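PDB 7LKK: aminofutalosine deaminase from Helicobacter pylori, which deaminates aminofutalosine in the menaquinone pathway, using a metal ion bound in an amidohydrolase active site, and probably also converts adenosine to inosine. Local coordinates for residues Ala192-Tyr197 with Ser219-Glu224; Glu158-Ser163 with Pro196-Lys201; Gln16-Ala21 with Gly38-Glu43; Glu43-Ile48 with Ala385-Phe390. All coordinates share one frame; numbering follows the deposited sequence.

Contact 1 of 4, residues Ala192-Tyr197 with Ser219-Glu224; sequences AVHAPY and STHFLE. With FE (Fe (III) ion), chain E; MCF ((8R)-3-(5-S-methyl-5-thio-beta-D-ribofuranosyl)-3,6,7,8-tetrahydroimidazo[4,5-d][1,3]diazepin-8-ol), chain J.
Val193 and Thr220 meet where two parallel neighbouring strands of the amidohydrolase barrel, 187-193 and 218-222, run out at the active site, in a wholly buried contact. The backbone evidence is a hydrogen bond from Val193 N to Ser219 O (3.0 Å) and an 18° difference in direction between the touching parts. Thr220 OG1 donates to Val193 O at 2.9 Å, standing above the carbonyl plane, and it also bonds to the hydroxyl of Tyr262.

The carbonyl of His194 is gripped twice by a single residue. His221 N (3.0 Å) and His221 ND1 (2.9 Å) reach His194 O from opposite faces of its plane, and the oxygen lies almost in the imidazole plane. With CG beside the backbone N (chi1 -58°), the His221 ring turns its ND1 edge to this carbonyl. Its rotation is thereby fixed, and ND1 as donor keeps His221 NE2 for the iron(III) ion at 2.4 Å, which His79 and His81 also bind through NE2; Asp328 belongs to the same metal site. The inhibitor's O8 binds the same metal, while its C5 lies over the centre of one His221 face. His194, its ND1 bonded to Ser198, sends only a weak bond from NE2 to inhibitor N4. Glu224 makes the stronger grip, its extended chain carrying OE1 to within 2.7 Å of inhibitor N6.

The strands belong to a beta-alpha-beta unit whose intervening helix is 201-213. Strand 152-159 flanks 187-193, strand 269-275 flanks 218-222, and Tyr262 of helix 259-264 packs against Val193 and Phe222.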
# COMPACT_ATOMS: atom_id res chain seq x y z
N ALA A 192 10.84 -21.18 -18.41
CA ALA A 192 9.86 -21.22 -17.33
C ALA A 192 8.80 -22.27 -17.63
O ALA A 192 8.36 -22.43 -18.77
CB ALA A 192 9.20 -19.86 -17.12
N VAL A 193 8.40 -22.99 -16.58
CA VAL A 193 7.21 -23.83 -16.58
C VAL A 193 6.12 -23.05 -15.88
O VAL A 193 6.31 -22.58 -14.75
CB VAL A 193 7.48 -25.17 -15.87
CG1 VAL A 193 6.22 -26.02 -15.85
CG2 VAL A 193 8.64 -25.91 -16.53
N HIS A 194 4.97 -22.88 -16.55
CA HIS A 194 3.98 -21.94 -16.03
C HIS A 194 3.50 -22.33 -14.64
O HIS A 194 3.69 -21.59 -13.67
CB HIS A 194 2.79 -21.82 -16.98
CG HIS A 194 1.72 -20.91 -16.46
ND1 HIS A 194 0.55 -21.38 -15.89
CD2 HIS A 194 1.66 -19.56 -16.37
CE1 HIS A 194 -0.19 -20.35 -15.50
NE2 HIS A 194 0.47 -19.24 -15.78
N ALA A 195 2.88 -23.50 -14.51
CA ALA A 195 2.22 -23.87 -13.26
C ALA A 195 1.92 -25.36 -13.30
O ALA A 195 1.91 -25.97 -14.38
CB ALA A 195 0.94 -23.06 -13.04
N PRO A 196 1.68 -25.97 -12.13
CA PRO A 196 1.29 -27.39 -12.12
C PRO A 196 -0.02 -27.68 -12.84
O PRO A 196 -0.19 -28.79 -13.36
CB PRO A 196 1.19 -27.71 -10.62
CG PRO A 196 2.08 -26.71 -9.96
CD PRO A 196 1.96 -25.46 -10.78
N TYR A 197 -0.96 -26.74 -12.87
CA TYR A 197 -2.26 -26.98 -13.49
C TYR A 197 -2.27 -26.74 -14.99
O TYR A 197 -3.25 -27.10 -15.65
CB TYR A 197 -3.34 -26.11 -12.83
CG TYR A 197 -3.02 -24.63 -12.83
CD1 TYR A 197 -3.18 -23.85 -13.97
CD2 TYR A 197 -2.57 -24.00 -11.67
CE1 TYR A 197 -2.88 -22.50 -13.97
CE2 TYR A 197 -2.28 -22.65 -11.66
CZ TYR A 197 -2.43 -21.91 -12.80
OH TYR A 197 -2.14 -20.56 -12.80
N SER A 219 12.08 -21.01 -13.81
CA SER A 219 11.12 -20.29 -12.98
C SER A 219 9.77 -20.97 -13.14
O SER A 219 9.48 -21.58 -14.17
CB SER A 219 11.04 -18.81 -13.37
OG SER A 219 10.18 -18.10 -12.49
N THR A 220 8.94 -20.86 -12.10
CA THR A 220 7.63 -21.49 -12.13
C THR A 220 6.73 -20.84 -11.08
O THR A 220 7.21 -20.37 -10.05
CB THR A 220 7.73 -23.01 -11.89
OG1 THR A 220 6.43 -23.61 -12.04
CG2 THR A 220 8.28 -23.31 -10.51
N HIS A 221 5.43 -20.81 -11.38
CA HIS A 221 4.42 -20.42 -10.41
C HIS A 221 4.03 -21.66 -9.60
O HIS A 221 3.75 -22.71 -10.18
CB HIS A 221 3.19 -19.83 -11.09
CG HIS A 221 3.50 -18.63 -11.95
ND1 HIS A 221 3.67 -18.72 -13.31
CD2 HIS A 221 3.66 -17.33 -11.63
CE1 HIS A 221 3.92 -17.52 -13.80
NE2 HIS A 221 3.92 -16.65 -12.79
N PHE A 222 4.01 -21.53 -8.28
CA PHE A 222 3.79 -22.68 -7.41
C PHE A 222 2.80 -22.34 -6.31
O PHE A 222 3.03 -21.41 -5.54
CB PHE A 222 5.12 -23.16 -6.81
CG PHE A 222 5.01 -24.47 -6.09
CD1 PHE A 222 4.58 -25.61 -6.76
CD2 PHE A 222 5.32 -24.57 -4.74
CE1 PHE A 222 4.47 -26.81 -6.10
CE2 PHE A 222 5.22 -25.77 -4.08
CZ PHE A 222 4.79 -26.90 -4.76
N LEU A 223 1.71 -23.11 -6.24
CA LEU A 223 0.73 -23.07 -5.15
C LEU A 223 0.33 -21.63 -4.81
O LEU A 223 0.48 -21.16 -3.68
CB LEU A 223 1.26 -23.83 -3.93
CG LEU A 223 1.54 -25.32 -4.21
CD1 LEU A 223 1.84 -26.10 -2.94
CD2 LEU A 223 0.39 -25.96 -4.96
N GLU A 224 -0.18 -20.95 -5.83
CA GLU A 224 -0.60 -19.56 -5.74
C GLU A 224 -2.03 -19.40 -5.23
O GLU A 224 -2.42 -18.29 -4.85
CB GLU A 224 -0.46 -18.91 -7.12
CG GLU A 224 -0.68 -17.42 -7.18
CD GLU A 224 -0.51 -16.87 -8.57
OE1 GLU A 224 -0.28 -17.67 -9.50
OE2 GLU A 224 -0.61 -15.64 -8.74
FE FE E . 3.83 -14.29 -12.80
O8 MCF J . 2.09 -14.81 -12.04
C8 MCF J . 0.93 -14.05 -12.30
C7 MCF J . -0.32 -14.69 -11.71
N6 MCF J . -0.22 -16.13 -11.71
C5 MCF J . 0.17 -16.81 -12.92
N4 MCF J . 0.50 -16.18 -14.20
C10 MCF J . 0.52 -14.78 -14.68
C9 MCF J . 0.75 -13.74 -13.79
N1 MCF J . 0.72 -12.61 -14.49
C2 MCF J . 0.51 -12.89 -15.78
N3 MCF J . 0.40 -14.21 -15.89
C1S MCF J . 0.15 -14.90 -17.19
C2S MCF J . 1.00 -16.18 -17.40
O2S MCF J . 2.23 -15.86 -17.90
O4S MCF J . -1.06 -15.32 -17.23
C4S MCF J . -1.06 -16.58 -18.25
C3S MCF J . 0.18 -16.94 -18.44
O3S MCF J . 0.61 -16.53 -19.82
C5S MCF J . -1.85 -17.73 -17.63
S5S MCF J . -2.61 -18.72 -18.95
C6S MCF J . -3.05 -20.35 -18.29

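Contact 2 of 4, residues Glu158-Ser163 with Pro196-Lys201; sequences EFLGSS and PYSVQK. With MCF ((8R)-3-(5-S-methyl-5-thio-beta-D-ribofuranosyl)-3,6,7,8-tetrahydroimidazo[4,5-d][1,3]diazepin-8-ol), chain J.
Gly161 and Val199 form a single backbone bridge, their CA atoms 4.7 Å apart, where the chain beyond strand 152-159 passes the loop leading into helix 201-213. Two bonds frame it: Gly161 N donates to Ser198 O at 3.0 Å, and Gln200 N to Gly161 O at 2.8 Å with an N-H...O angle of 163°. Ser198 O also accepts from a water (2.8 Å) that donates onward to Ser162 OG, a hydroxyl held as well by Glu249.

Among the side chains, Val199 packs at the edge of the Phe159 ring: CG1 meets CD2 (3.8 Å) near the ring plane, while CG2 sits 3.4 Å from Phe159 O. With its CG anti to the carbonyl carbon (chi1 -80°), Leu160 sets CD1 against Ser198 OG and, on another flank, inhibitor C6S (3.8 Å). Ser198 OG bonds to His194 ND1, so this loop positions a histidine of the pocket. Glu158 sends its extended chain toward the inhibitor as well, and OE1 accepts from the ribose hydroxyl O2S at 2.5 Å.

Gln200 is the N-cap of helix 201-213, its OE1 taking the N-H of Met203 while NE2 bonds to Asp202 OD2. Such loops following barrel strands line the ligand pocket in amidohydrolases, here around the ribose and methylthio group.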
# COMPACT_ATOMS: atom_id res chain seq x y z
N GLU A 158 8.37 -18.77 -21.17
CA GLU A 158 7.48 -19.56 -20.33
C GLU A 158 6.63 -20.49 -21.18
O GLU A 158 5.98 -20.05 -22.13
CB GLU A 158 6.58 -18.65 -19.50
CG GLU A 158 5.52 -19.38 -18.70
CD GLU A 158 4.63 -18.44 -17.93
OE1 GLU A 158 3.83 -17.73 -18.56
OE2 GLU A 158 4.75 -18.40 -16.68
N PHE A 159 6.63 -21.77 -20.83
CA PHE A 159 5.90 -22.78 -21.58
C PHE A 159 4.51 -22.98 -20.99
O PHE A 159 4.35 -23.08 -19.77
CB PHE A 159 6.66 -24.10 -21.59
CG PHE A 159 5.97 -25.19 -22.36
CD1 PHE A 159 6.08 -25.26 -23.73
CD2 PHE A 159 5.18 -26.12 -21.70
CE1 PHE A 159 5.44 -26.25 -24.45
CE2 PHE A 159 4.53 -27.11 -22.41
CZ PHE A 159 4.66 -27.17 -23.78
N LEU A 160 3.51 -23.03 -21.86
CA LEU A 160 2.13 -23.35 -21.51
C LEU A 160 1.68 -24.55 -22.32
O LEU A 160 1.95 -24.63 -23.53
CB LEU A 160 1.19 -22.17 -21.77
CG LEU A 160 1.08 -20.99 -20.80
CD1 LEU A 160 0.32 -21.42 -19.55
CD2 LEU A 160 2.42 -20.39 -20.43
N GLY A 161 1.00 -25.50 -21.68
CA GLY A 161 0.48 -26.64 -22.41
C GLY A 161 0.12 -27.84 -21.55
O GLY A 161 1.00 -28.51 -21.01
N SER A 162 -1.18 -28.13 -21.43
CA SER A 162 -1.67 -29.20 -20.58
C SER A 162 -1.92 -30.50 -21.34
O SER A 162 -2.35 -31.49 -20.73
CB SER A 162 -2.96 -28.77 -19.88
OG SER A 162 -3.76 -27.97 -20.73
N SER A 163 -1.66 -30.54 -22.64
CA SER A 163 -1.81 -31.75 -23.44
C SER A 163 -0.55 -31.95 -24.27
O SER A 163 -0.13 -31.04 -25.00
CB SER A 163 -3.04 -31.66 -24.35
OG SER A 163 -2.81 -30.83 -25.46
N PRO A 196 1.68 -25.97 -12.13
CA PRO A 196 1.29 -27.39 -12.12
C PRO A 196 -0.02 -27.68 -12.84
O PRO A 196 -0.19 -28.79 -13.36
CB PRO A 196 1.19 -27.71 -10.62
CG PRO A 196 2.08 -26.71 -9.96
CD PRO A 196 1.96 -25.46 -10.78
N TYR A 197 -0.96 -26.74 -12.87
CA TYR A 197 -2.26 -26.98 -13.49
C TYR A 197 -2.27 -26.74 -14.99
O TYR A 197 -3.25 -27.10 -15.65
CB TYR A 197 -3.34 -26.11 -12.83
CG TYR A 197 -3.02 -24.63 -12.83
CD1 TYR A 197 -3.18 -23.85 -13.97
CD2 TYR A 197 -2.57 -24.00 -11.67
CE1 TYR A 197 -2.88 -22.50 -13.97
CE2 TYR A 197 -2.28 -22.65 -11.66
CZ TYR A 197 -2.43 -21.91 -12.80
OH TYR A 197 -2.14 -20.56 -12.80
N SER A 198 -1.21 -26.14 -15.54
CA SER A 198 -1.22 -25.72 -16.93
C SER A 198 -0.18 -26.40 -17.81
O SER A 198 -0.20 -26.19 -19.03
CB SER A 198 -1.01 -24.20 -17.02
OG SER A 198 0.24 -23.82 -16.48
N VAL A 199 0.73 -27.19 -17.25
CA VAL A 199 1.79 -27.83 -18.02
C VAL A 199 1.76 -29.33 -17.75
O VAL A 199 1.93 -29.76 -16.60
CB VAL A 199 3.18 -27.25 -17.70
CG1 VAL A 199 4.25 -28.01 -18.48
CG2 VAL A 199 3.23 -25.77 -18.03
N GLN A 200 1.54 -30.12 -18.80
CA GLN A 200 1.59 -31.57 -18.68
C GLN A 200 2.99 -32.01 -18.27
O GLN A 200 3.99 -31.37 -18.60
CB GLN A 200 1.17 -32.21 -20.00
CG GLN A 200 0.94 -33.71 -19.94
CD GLN A 200 2.19 -34.50 -20.26
OE1 GLN A 200 3.09 -34.00 -20.94
NE2 GLN A 200 2.26 -35.72 -19.76
N LYS A 201 3.06 -33.12 -17.53
CA LYS A 201 4.29 -33.50 -16.85
C LYS A 201 5.44 -33.73 -17.83
O LYS A 201 6.55 -33.21 -17.65
CB LYS A 201 4.06 -34.76 -16.01
CG LYS A 201 5.28 -35.20 -15.20
CD LYS A 201 4.90 -36.25 -14.17
CE LYS A 201 6.02 -36.46 -13.15
NZ LYS A 201 7.37 -36.36 -13.76
O8 MCF J . 2.09 -14.81 -12.04
C8 MCF J . 0.93 -14.05 -12.30
C7 MCF J . -0.32 -14.69 -11.71
N6 MCF J . -0.22 -16.13 -11.71
C5 MCF J . 0.17 -16.81 -12.92
N4 MCF J . 0.50 -16.18 -14.20
C10 MCF J . 0.52 -14.78 -14.68
C9 MCF J . 0.75 -13.74 -13.79
N1 MCF J . 0.72 -12.61 -14.49
C2 MCF J . 0.51 -12.89 -15.78
N3 MCF J . 0.40 -14.21 -15.89
C1S MCF J . 0.15 -14.90 -17.19
C2S MCF J . 1.00 -16.18 -17.40
O2S MCF J . 2.23 -15.86 -17.90
O4S MCF J . -1.06 -15.32 -17.23
C4S MCF J . -1.06 -16.58 -18.25
C3S MCF J . 0.18 -16.94 -18.44
O3S MCF J . 0.61 -16.53 -19.82
C5S MCF J . -1.85 -17.73 -17.63
S5S MCF J . -2.61 -18.72 -18.95
C6S MCF J . -3.05 -20.35 -18.29
O HOH W 1 -2.60 -25.19 -20.12

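Contact 3 of 4, residues Gln16-Ala21 with Gly38-Glu43; sequences QEIIGA and GVVFDE
Ile19 O accepts from Val39 N at 2.8 Å, the shortest polar bond between the two strands, and Ile19 N returns a bond to Val39 O at 3.1 Å. Glu17 and Phe41 form the second hydrogen-bonded pair of the antiparallel ladder, with Ile18-Val40 and Gly20-Gly38 as non-hydrogen-bonded pairs. The strand axes lie 160° apart in direction and approach to 4.5 Å; at the two glycines the CA atoms close to 3.8 Å.

On the face bearing Glu17, Ile19 and Phe41, the phenyl ring reaches across the ladder. Its chi1 of 64° sets CG between the backbone N and carbonyl carbon and turns the ring toward strand 17-21. Glu17 CG lies over one ring face in a CH-pi contact, 3.9 Å from the centroid, and its carboxylate is turned only 22° from the ring plane. Ile19 CG1 presses obliquely on Phe41 CE1 at 3.5 Å. Phe416 meets the same ring edge-to-face. The other face carries Ile18 CG1 against Val40 CG2 (3.6 Å), beneath Leu54 of helix 51-57.

At the strand ends Gln16 and Asp42 lie side by side, joined by a weak bond from NE2 to OD2, while Asp42 OD1 takes Lys44 N. This antiparallel pair forms the centre of the small four-stranded sheet lying apart from the metal site, consistent with the accessory beta domain of amidohydrolases.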
# COMPACT_ATOMS: atom_id res chain seq x y z
N GLN A 16 37.28 5.63 -14.06
CA GLN A 16 36.79 5.46 -12.70
C GLN A 16 36.31 6.79 -12.14
O GLN A 16 36.78 7.87 -12.53
CB GLN A 16 37.88 4.89 -11.80
CG GLN A 16 38.24 3.44 -12.09
CD GLN A 16 39.34 2.92 -11.19
OE1 GLN A 16 39.85 3.64 -10.33
NE2 GLN A 16 39.73 1.66 -11.39
N GLU A 17 35.34 6.72 -11.24
CA GLU A 17 34.83 7.89 -10.55
C GLU A 17 34.43 7.49 -9.13
O GLU A 17 34.41 6.31 -8.78
CB GLU A 17 33.65 8.53 -11.30
CG GLU A 17 32.51 7.57 -11.60
CD GLU A 17 31.35 8.24 -12.31
OE1 GLU A 17 31.02 9.39 -11.96
OE2 GLU A 17 30.78 7.62 -13.23
N ILE A 18 34.11 8.49 -8.32
CA ILE A 18 33.71 8.30 -6.93
C ILE A 18 32.36 8.96 -6.73
O ILE A 18 32.14 10.09 -7.18
CB ILE A 18 34.75 8.90 -5.96
CG1 ILE A 18 36.16 8.38 -6.28
CG2 ILE A 18 34.38 8.57 -4.51
CD1 ILE A 18 37.24 8.98 -5.40
N ILE A 19 31.45 8.25 -6.07
CA ILE A 19 30.18 8.82 -5.63
C ILE A 19 29.97 8.45 -4.17
O ILE A 19 30.27 7.32 -3.75
CB ILE A 19 28.98 8.35 -6.49
CG1 ILE A 19 28.86 6.83 -6.49
CG2 ILE A 19 29.08 8.91 -7.90
CD1 ILE A 19 27.57 6.33 -7.12
N GLY A 20 29.47 9.41 -3.39
CA GLY A 20 29.19 9.18 -1.99
C GLY A 20 27.85 9.79 -1.60
O GLY A 20 27.28 10.60 -2.33
N ALA A 21 27.36 9.37 -0.44
CA ALA A 21 26.10 9.87 0.07
C ALA A 21 26.12 9.82 1.59
O ALA A 21 26.95 9.12 2.19
CB ALA A 21 24.91 9.07 -0.49
N GLY A 38 31.52 6.22 0.44
CA GLY A 38 31.64 6.43 -0.99
C GLY A 38 32.08 5.16 -1.69
O GLY A 38 32.48 4.18 -1.05
N VAL A 39 31.97 5.19 -3.01
CA VAL A 39 32.27 4.03 -3.85
C VAL A 39 33.08 4.49 -5.05
O VAL A 39 32.70 5.44 -5.74
CB VAL A 39 30.99 3.31 -4.33
CG1 VAL A 39 31.34 2.20 -5.30
CG2 VAL A 39 30.21 2.75 -3.14
N VAL A 40 34.21 3.83 -5.30
CA VAL A 40 34.98 4.00 -6.53
C VAL A 40 34.55 2.90 -7.49
O VAL A 40 34.49 1.72 -7.10
CB VAL A 40 36.49 3.94 -6.27
CG1 VAL A 40 37.26 4.16 -7.57
CG2 VAL A 40 36.90 4.97 -5.24
N PHE A 41 34.25 3.26 -8.73
CA PHE A 41 33.76 2.28 -9.68
C PHE A 41 34.10 2.70 -11.10
O PHE A 41 34.12 3.89 -11.43
CB PHE A 41 32.24 2.08 -9.54
CG PHE A 41 31.43 3.31 -9.86
CD1 PHE A 41 31.25 4.30 -8.91
CD2 PHE A 41 30.83 3.46 -11.10
CE1 PHE A 41 30.50 5.43 -9.21
CE2 PHE A 41 30.08 4.58 -11.40
CZ PHE A 41 29.91 5.57 -10.45
N ASP A 42 34.38 1.70 -11.94
CA ASP A 42 34.35 1.87 -13.38
C ASP A 42 33.12 1.13 -13.89
O ASP A 42 31.99 1.55 -13.63
CB ASP A 42 35.63 1.36 -14.03
CG ASP A 42 36.18 0.11 -13.36
OD1 ASP A 42 35.39 -0.79 -13.02
OD2 ASP A 42 37.42 0.04 -13.16
N GLU A 43 33.32 -0.00 -14.57
CA GLU A 43 32.20 -0.89 -14.86
C GLU A 43 31.86 -1.77 -13.67
O GLU A 43 30.71 -2.23 -13.55
CB GLU A 43 32.49 -1.76 -16.08
CG GLU A 43 32.44 -1.00 -17.40
CD GLU A 43 33.81 -0.54 -17.86
OE1 GLU A 43 34.77 -0.68 -17.09
OE2 GLU A 43 33.91 -0.03 -19.00

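Contact 4 of 4, residues Glu43-Ile48 with Ala385-Phe390; sequences EKIVEI and ADLSVF
Ile45 leans toward Leu387 from the strand beginning at residue 45. CB itself does not touch segment 385-390; CG1 continues at a chi1 of -64°, passing Ala385 CA at 4.2 Å, and the chain beyond is nearly extended. This carries CD1 outward until it comes 4.5 Å from Leu387 CD2, a loose apolar touch between branch ends. Ile45 also packs on Val39, and Leu387 on Phe41, so both side chains pack on the face of strand 37-41 that bears Val39 and Phe41.

The firmer link is between backbones. Ala385 N donates to Glu43 O at 3.1 Å with an N-H...O angle of 161°, though the donor is tilted 34° from the carbonyl plane. The methyl of Ala385 rests on the same carbonyl, with CB 3.4 Å from Glu43 O, and also touches Phe41. Since the contact buries just 167 Å² in all, this one polar bond and a small apolar patch carry it.

The loop residues leading into two strands distant in sequence are joined here. Val46 and Glu47 both face Val40 in a classic beta bulge, which ties strand 45-50 to strand 37-41 at the margin of the small sheet. Strand 387-391, by contrast, runs antiparallel between strands 69-80 and 414-417.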
# COMPACT_ATOMS: atom_id res chain seq x y z
N GLU A 43 33.32 -0.00 -14.57
CA GLU A 43 32.20 -0.89 -14.86
C GLU A 43 31.86 -1.77 -13.67
O GLU A 43 30.71 -2.23 -13.55
CB GLU A 43 32.49 -1.76 -16.08
CG GLU A 43 32.44 -1.00 -17.40
CD GLU A 43 33.81 -0.54 -17.86
OE1 GLU A 43 34.77 -0.68 -17.09
OE2 GLU A 43 33.91 -0.03 -19.00
N LYS A 44 32.82 -2.02 -12.78
CA LYS A 44 32.62 -2.78 -11.56
C LYS A 44 32.91 -1.88 -10.37
O LYS A 44 33.54 -0.83 -10.50
CB LYS A 44 33.51 -4.02 -11.51
CG LYS A 44 33.44 -4.91 -12.75
CD LYS A 44 32.09 -5.62 -12.84
CE LYS A 44 32.17 -6.84 -13.74
NZ LYS A 44 31.92 -6.49 -15.17
N ILE A 45 32.45 -2.32 -9.20
CA ILE A 45 32.80 -1.65 -7.95
C ILE A 45 34.26 -1.94 -7.63
O ILE A 45 34.66 -3.11 -7.52
CB ILE A 45 31.88 -2.08 -6.81
CG1 ILE A 45 30.43 -1.67 -7.11
CG2 ILE A 45 32.35 -1.49 -5.49
CD1 ILE A 45 29.41 -2.35 -6.23
N VAL A 46 35.06 -0.89 -7.49
CA VAL A 46 36.50 -1.02 -7.30
C VAL A 46 36.89 -0.94 -5.83
O VAL A 46 37.66 -1.76 -5.34
CB VAL A 46 37.25 0.04 -8.14
CG1 VAL A 46 38.72 0.06 -7.78
CG2 VAL A 46 37.06 -0.23 -9.62
N GLU A 47 36.35 0.04 -5.11
CA GLU A 47 36.74 0.26 -3.72
C GLU A 47 35.61 0.96 -2.98
O GLU A 47 34.90 1.80 -3.54
CB GLU A 47 38.03 1.08 -3.62
CG GLU A 47 38.63 1.14 -2.23
CD GLU A 47 40.02 1.75 -2.22
OE1 GLU A 47 40.75 1.59 -3.22
OE2 GLU A 47 40.37 2.39 -1.21
N ILE A 48 35.46 0.61 -1.70
CA ILE A 48 34.48 1.22 -0.81
C ILE A 48 35.21 1.79 0.39
O ILE A 48 36.20 1.23 0.85
CB ILE A 48 33.41 0.19 -0.37
CG1 ILE A 48 32.80 -0.51 -1.58
CG2 ILE A 48 32.32 0.86 0.46
CD1 ILE A 48 32.17 -1.85 -1.26
N ALA A 385 28.77 -2.26 -11.19
CA ALA A 385 28.47 -0.90 -10.75
C ALA A 385 27.04 -0.51 -11.13
O ALA A 385 26.79 0.41 -11.91
CB ALA A 385 29.49 0.08 -11.33
N ASP A 386 26.09 -1.26 -10.57
CA ASP A 386 24.66 -0.97 -10.72
C ASP A 386 24.22 -0.25 -9.45
O ASP A 386 23.98 -0.88 -8.42
CB ASP A 386 23.87 -2.25 -10.95
CG ASP A 386 24.27 -2.97 -12.24
OD1 ASP A 386 24.82 -2.31 -13.15
OD2 ASP A 386 24.04 -4.19 -12.33
N LEU A 387 24.13 1.07 -9.51
CA LEU A 387 24.00 1.89 -8.32
C LEU A 387 22.88 2.91 -8.47
O LEU A 387 22.74 3.54 -9.53
CB LEU A 387 25.32 2.61 -8.01
CG LEU A 387 26.52 1.69 -7.80
CD1 LEU A 387 27.83 2.48 -7.81
CD2 LEU A 387 26.38 0.90 -6.51
N SER A 388 22.10 3.09 -7.41
CA SER A 388 21.04 4.07 -7.34
C SER A 388 21.36 5.11 -6.27
O SER A 388 21.94 4.78 -5.23
CB SER A 388 19.69 3.42 -7.02
OG SER A 388 19.24 2.58 -8.08
N VAL A 389 20.98 6.36 -6.54
CA VAL A 389 21.03 7.44 -5.56
C VAL A 389 19.64 8.05 -5.44
O VAL A 389 19.06 8.46 -6.45
CB VAL A 389 22.07 8.51 -5.94
CG1 VAL A 389 22.04 9.66 -4.94
CG2 VAL A 389 23.47 7.90 -6.02
N PHE A 390 19.11 8.09 -4.22
CA PHE A 390 17.81 8.69 -3.93
C PHE A 390 18.01 9.88 -3.00
O PHE A 390 18.63 9.74 -1.95
CB PHE A 390 16.86 7.68 -3.28
CG PHE A 390 16.34 6.62 -4.22
CD1 PHE A 390 17.10 5.50 -4.50
CD2 PHE A 390 15.09 6.75 -4.80
CE1 PHE A 390 16.62 4.52 -5.36
CE2 PHE A 390 14.61 5.77 -5.65
CZ PHE A 390 15.37 4.66 -5.93

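How the contacts relate
Contacts 1 and 2 adjoin at the active site, sharing Pro196 and Tyr197 and both touching the inhibitor; contacts 3 and 4 share Glu43 on the opposite side of the chain's centre. About 40 Å separates the centres of contacts 1 and 3. Contact 1 is wholly buried and rich in polar and metal chemistry, whereas contact 2 is partly buried and relies on backbone bonds and water. Contact 3 is a regular antiparallel ladder with mostly apolar side chains packed across both its faces, and contact 4 is the slightest, with Glu43 and Lys44 exposed to solvent. Contacts 1 and 2 fall within the loop closed by contact 4.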